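Local coordinates for protein importin subunit beta-1 (Saccharomyces cerevisiae, PDB 5OWU) that carries proteins into the nucleus together with importin alpha, which recognises the classical nuclear localization signal of the cargo, at residues H466-I478 with E513-M527. Residues are numbered along the deposited sequence; the frame is centred on the assembly and turned at random. Where two conformers were deposited one is given.
Sequences HPKVATNCSWTII and EFNARASAFSALTTM
Phe514 lays its ring against the start of helix 467-484. Lys468 CG sits over one face, 3.8 Å from the centroid of the Phe514 ring, in a CH-pi contact. The Lys468 chain then bends at chi3, and its CE also meets the ring, 3.6 Å from Phe514 CE1. Its NZ forms a salt bridge with Asp343. Pro467 CG approaches the Phe514 ring at the edge, near its plane. The His466 and Phe514 rings meet obliquely, planes at 37°, with His466 CE1 3.7 Å from Phe514 CE2. His466 ND1 caps the helix by accepting from Lys468 N, which helps hold this imidazole in place. With an alanine here instead of Phe514, the Lys468 chain would probably lose its aromatic support and a gap would open beside His466 and Pro467.

Further along, the contact becomes small and close. Thr471 OG1 is 2.7 Å from Phe514 O and 3.1 Å from Pro467 O; its single proton could serve either carbonyl. With OG1 beside its own backbone N (chi1 -66°), Thr471 turns CG2 to Ser519 OG. A water bridges Ser474 OG and Ala516 O, with a weak bond to Ala470 O. Ile478 CG1 rests on Ala523, 3.7 Å from Ala523 CB, and the Ile478 side chain crosses that of Thr526 at about a right angle.

The axes of segments 467-478 and 516-527 run nearly parallel, 14° apart, and come within 8.3 Å. The contact joins HEAT 11 to HEAT 12, neighbouring repeats of the superhelical stack. Helices 452-463 and 496-507 both pack against Ser474, while helix 425-442 touches 467-484 and helix 563-586 touches 516-530.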
loop_
_atom_site.group_PDB
_atom_site.type_symbol
_atom_site.label_atom_id
_atom_site.label_comp_id
_atom_site.label_asym_id
_atom_site.label_seq_id
_atom_site.Cartn_x
_atom_site.Cartn_y
_atom_site.Cartn_z
ATOM N N HIS A 466 14.290 2.812 29.059
ATOM C CA HIS A 466 13.244 1.851 28.752
ATOM C C HIS A 466 13.237 1.556 27.252
ATOM O O HIS A 466 13.444 2.473 26.442
ATOM C CB HIS A 466 11.891 2.414 29.188
ATOM C CG HIS A 466 10.760 1.440 29.093
ATOM N ND1 HIS A 466 10.149 1.116 27.901
ATOM C CD2 HIS A 466 10.118 0.728 30.050
ATOM C CE1 HIS A 466 9.183 0.243 28.127
ATOM N NE2 HIS A 466 9.143 -0.007 29.424
ATOM N N PRO A 467 13.003 0.310 26.842
ATOM C CA PRO A 467 13.070 -0.007 25.405
ATOM C C PRO A 467 12.206 0.880 24.519
ATOM O O PRO A 467 12.587 1.132 23.369
ATOM C CB PRO A 467 12.618 -1.475 25.347
ATOM C CG PRO A 467 12.010 -1.766 26.689
ATOM C CD PRO A 467 12.706 -0.887 27.654
ATOM N N LYS A 468 11.058 1.359 25.008
ATOM C CA LYS A 468 10.223 2.250 24.203
ATOM C C LYS A 468 10.955 3.537 23.850
ATOM O O LYS A 468 10.844 4.035 22.721
ATOM C CB LYS A 468 8.927 2.571 24.942
ATOM C CG LYS A 468 7.979 1.413 25.002
ATOM C CD LYS A 468 6.677 1.795 25.666
ATOM C CE LYS A 468 5.500 1.324 24.831
ATOM N NZ LYS A 468 4.271 1.180 25.642
ATOM N N VAL A 469 11.698 4.098 24.807
ATOM C CA VAL A 469 12.533 5.266 24.536
ATOM C C VAL A 469 13.672 4.898 23.588
ATOM O O VAL A 469 13.937 5.599 22.604
ATOM C CB VAL A 469 13.063 5.852 25.861
ATOM C CG1 VAL A 469 13.928 7.093 25.616
ATOM C CG2 VAL A 469 11.903 6.190 26.801
ATOM N N ALA A 470 14.352 3.781 23.865
ATOM C CA ALA A 470 15.511 3.380 23.068
ATOM C C ALA A 470 15.151 3.200 21.593
ATOM O O ALA A 470 15.936 3.556 20.705
ATOM C CB ALA A 470 16.105 2.083 23.632
ATOM N N THR A 471 13.976 2.643 21.311
ATOM C CA THR A 471 13.564 2.446 19.921
ATOM C C THR A 471 13.458 3.780 19.194
ATOM O O THR A 471 13.976 3.954 18.076
ATOM C CB THR A 471 12.231 1.695 19.895
ATOM O OG1 THR A 471 12.437 0.371 20.406
ATOM C CG2 THR A 471 11.650 1.606 18.492
ATOM N N ASN A 472 12.806 4.749 19.830
ATOM C CA ASN A 472 12.681 6.059 19.211
ATOM C C ASN A 472 14.031 6.750 19.094
ATOM O O ASN A 472 14.253 7.510 18.144
ATOM C CB ASN A 472 11.668 6.894 19.992
ATOM C CG ASN A 472 10.241 6.486 19.678
ATOM O OD1 ASN A 472 10.001 5.741 18.723
ATOM N ND2 ASN A 472 9.290 6.969 20.467
ATOM N N CYS A 473 14.959 6.471 20.011
ATOM C CA CYS A 473 16.294 7.046 19.894
ATOM C C CYS A 473 17.058 6.461 18.709
ATOM O O CYS A 473 17.817 7.179 18.049
ATOM C CB CYS A 473 17.067 6.843 21.193
ATOM S SG CYS A 473 16.479 7.923 22.492
ATOM N N SER A 474 16.883 5.167 18.424
ATOM C CA SER A 474 17.511 4.594 17.235
ATOM C C SER A 474 16.949 5.226 15.965
ATOM O O SER A 474 17.703 5.573 15.044
ATOM C CB SER A 474 17.326 3.070 17.209
ATOM O OG SER A 474 18.266 2.438 18.065
ATOM N N TRP A 475 15.617 5.358 15.884
ATOM C CA TRP A 475 14.986 6.025 14.740
ATOM C C TRP A 475 15.514 7.445 14.580
ATOM O O TRP A 475 15.785 7.915 13.462
ATOM C CB TRP A 475 13.462 6.035 14.936
ATOM C CG TRP A 475 12.648 6.790 13.898
ATOM C CD1 TRP A 475 12.328 6.365 12.639
ATOM C CD2 TRP A 475 12.019 8.077 14.054
ATOM N NE1 TRP A 475 11.560 7.309 11.996
ATOM C CE2 TRP A 475 11.352 8.367 12.842
ATOM C CE3 TRP A 475 11.958 9.009 15.097
ATOM C CZ2 TRP A 475 10.636 9.552 12.643
ATOM C CZ3 TRP A 475 11.245 10.198 14.896
ATOM C CH2 TRP A 475 10.597 10.452 13.677
ATOM N N THR A 476 15.662 8.150 15.705
ATOM C CA THR A 476 16.154 9.520 15.688
ATOM C C THR A 476 17.593 9.582 15.200
ATOM O O THR A 476 17.960 10.487 14.443
ATOM C CB THR A 476 16.021 10.118 17.090
ATOM O OG1 THR A 476 14.630 10.318 17.374
ATOM C CG2 THR A 476 16.778 11.445 17.231
ATOM N N ILE A 477 18.423 8.626 15.621
ATOM C CA ILE A 477 19.805 8.592 15.152
ATOM C C ILE A 477 19.846 8.364 13.648
ATOM O O ILE A 477 20.600 9.027 12.921
ATOM C CB ILE A 477 20.601 7.520 15.921
ATOM C CG1 ILE A 477 20.821 7.980 17.366
ATOM C CG2 ILE A 477 21.933 7.241 15.244
ATOM C CD1 ILE A 477 21.313 6.895 18.294
ATOM N N ILE A 478 19.020 7.441 13.152
ATOM C CA ILE A 478 18.928 7.250 11.707
ATOM C C ILE A 478 18.630 8.583 11.024
ATOM O O ILE A 478 19.321 8.984 10.079
ATOM C CB ILE A 478 17.871 6.181 11.375
ATOM C CG1 ILE A 478 18.399 4.802 11.774
ATOM C CG2 ILE A 478 17.519 6.196 9.880
ATOM C CD1 ILE A 478 17.335 3.707 11.768
ATOM N N GLU A 513 12.331 -6.407 23.442
ATOM C CA GLU A 513 11.078 -5.805 23.866
ATOM C C GLU A 513 10.896 -4.442 23.202
ATOM O O GLU A 513 11.854 -3.681 23.009
ATOM C CB GLU A 513 11.028 -5.694 25.388
ATOM C CG GLU A 513 9.613 -5.520 25.913
ATOM C CD GLU A 513 9.496 -5.756 27.405
ATOM O OE1 GLU A 513 9.346 -6.927 27.811
ATOM O OE2 GLU A 513 9.564 -4.772 28.169
ATOM N N PHE A 514 9.656 -4.182 22.779
ATOM C CA PHE A 514 9.276 -2.944 22.102
ATOM C C PHE A 514 10.231 -2.609 20.964
ATOM O O PHE A 514 10.415 -1.445 20.607
ATOM C CB PHE A 514 9.163 -1.802 23.110
ATOM C CG PHE A 514 8.090 -2.038 24.127
ATOM C CD1 PHE A 514 6.759 -2.056 23.744
ATOM C CD2 PHE A 514 8.403 -2.281 25.449
ATOM C CE1 PHE A 514 5.760 -2.294 24.666
ATOM C CE2 PHE A 514 7.405 -2.523 26.377
ATOM C CZ PHE A 514 6.083 -2.526 25.982
ATOM N N ASN A 515 10.820 -3.649 20.378
ATOM C CA ASN A 515 11.627 -3.558 19.167
ATOM C C ASN A 515 12.904 -2.749 19.366
ATOM O O ASN A 515 13.530 -2.335 18.384
ATOM C CB ASN A 515 10.811 -2.979 18.010
ATOM C CG ASN A 515 11.156 -3.619 16.688
ATOM O OD1 ASN A 515 11.225 -4.845 16.584
ATOM N ND2 ASN A 515 11.393 -2.798 15.669
ATOM N N ALA A 516 13.343 -2.565 20.617
ATOM C CA ALA A 516 14.527 -1.743 20.860
ATOM C C ALA A 516 15.799 -2.361 20.280
ATOM O O ALA A 516 16.684 -1.631 19.824
ATOM C CB ALA A 516 14.690 -1.495 22.360
ATOM N N ARG A 517 15.923 -3.687 20.289
ATOM C CA ARG A 517 17.150 -4.297 19.786
ATOM C C ARG A 517 17.194 -4.279 18.258
ATOM O O ARG A 517 18.186 -3.843 17.659
ATOM C CB ARG A 517 17.276 -5.724 20.331
ATOM C CG ARG A 517 18.544 -6.451 19.910
ATOM C CD ARG A 517 18.688 -7.769 20.667
ATOM N NE ARG A 517 17.645 -8.733 20.323
ATOM C CZ ARG A 517 17.385 -9.837 21.022
ATOM N NH1 ARG A 517 18.078 -10.113 22.115
ATOM N NH2 ARG A 517 16.426 -10.670 20.632
ATOM N N ALA A 518 16.113 -4.721 17.612
ATOM C CA ALA A 518 16.045 -4.675 16.153
ATOM C C ALA A 518 16.245 -3.259 15.626
ATOM O O ALA A 518 16.980 -3.046 14.649
ATOM C CB ALA A 518 14.702 -5.233 15.677
ATOM N N SER A 519 15.604 -2.273 16.263
ATOM C CA SER A 519 15.784 -0.888 15.847
ATOM C C SER A 519 17.250 -0.492 15.915
ATOM O O SER A 519 17.767 0.170 15.001
ATOM C CB SER A 519 14.927 0.035 16.715
ATOM O OG SER A 519 13.553 -0.248 16.506
ATOM N N ALA A 520 17.953 -0.924 16.968
ATOM C CA ALA A 520 19.371 -0.596 17.055
ATOM C C ALA A 520 20.125 -1.206 15.885
ATOM O O ALA A 520 20.953 -0.538 15.250
ATOM C CB ALA A 520 19.951 -1.079 18.382
ATOM N N PHE A 521 19.814 -2.463 15.549
ATOM C CA PHE A 521 20.481 -3.070 14.403
ATOM C C PHE A 521 20.175 -2.282 13.139
ATOM O O PHE A 521 21.074 -2.033 12.321
ATOM C CB PHE A 521 20.067 -4.533 14.259
ATOM C CG PHE A 521 20.870 -5.474 15.123
ATOM C CD1 PHE A 521 22.159 -5.831 14.759
ATOM C CD2 PHE A 521 20.336 -6.002 16.285
ATOM C CE1 PHE A 521 22.903 -6.699 15.540
ATOM C CE2 PHE A 521 21.076 -6.867 17.070
ATOM C CZ PHE A 521 22.368 -7.215 16.692
ATOM N N SER A 522 18.928 -1.826 12.989
ATOM C CA SER A 522 18.603 -1.032 11.813
ATOM C C SER A 522 19.466 0.221 11.760
ATOM O O SER A 522 20.003 0.564 10.698
ATOM C CB SER A 522 17.119 -0.668 11.802
ATOM O OG SER A 522 16.798 0.030 10.613
ATOM N N ALA A 523 19.649 0.893 12.904
ATOM C CA ALA A 523 20.457 2.106 12.889
ATOM C C ALA A 523 21.898 1.777 12.542
ATOM O O ALA A 523 22.544 2.530 11.798
ATOM C CB ALA A 523 20.368 2.832 14.232
ATOM N N LEU A 524 22.390 0.618 12.995
ATOM C CA LEU A 524 23.744 0.231 12.623
ATOM C C LEU A 524 23.870 0.115 11.114
ATOM O O LEU A 524 24.883 0.523 10.532
ATOM C CB LEU A 524 24.137 -1.082 13.305
ATOM C CG LEU A 524 24.462 -0.993 14.799
ATOM C CD1 LEU A 524 24.793 -2.375 15.319
ATOM C CD2 LEU A 524 25.606 -0.031 15.073
ATOM N N THR A 525 22.830 -0.396 10.454
ATOM C CA THR A 525 22.886 -0.482 9.003
ATOM C C THR A 525 23.052 0.907 8.408
ATOM O O THR A 525 23.929 1.138 7.564
ATOM C CB THR A 525 21.637 -1.183 8.476
ATOM O OG1 THR A 525 21.635 -2.539 8.955
ATOM C CG2 THR A 525 21.619 -1.195 6.963
ATOM N N THR A 526 22.259 1.867 8.892
ATOM C CA THR A 526 22.428 3.247 8.455
ATOM C C THR A 526 23.857 3.713 8.705
ATOM O O THR A 526 24.496 4.295 7.817
ATOM C CB THR A 526 21.417 4.149 9.176
ATOM O OG1 THR A 526 20.088 3.786 8.787
ATOM C CG2 THR A 526 21.643 5.612 8.846
ATOM N N MET A 527 24.399 3.431 9.902
ATOM C CA MET A 527 25.749 3.907 10.187
ATOM C C MET A 527 26.718 3.360 9.154
ATOM O O MET A 527 27.620 4.070 8.686
ATOM C CB MET A 527 26.201 3.497 11.589
ATOM C CG MET A 527 25.298 3.927 12.716
ATOM S SD MET A 527 24.938 5.675 12.686
ATOM C CE MET A 527 26.443 6.379 13.361
HETATM O O HOH W 1 17.314 1.012 20.036
#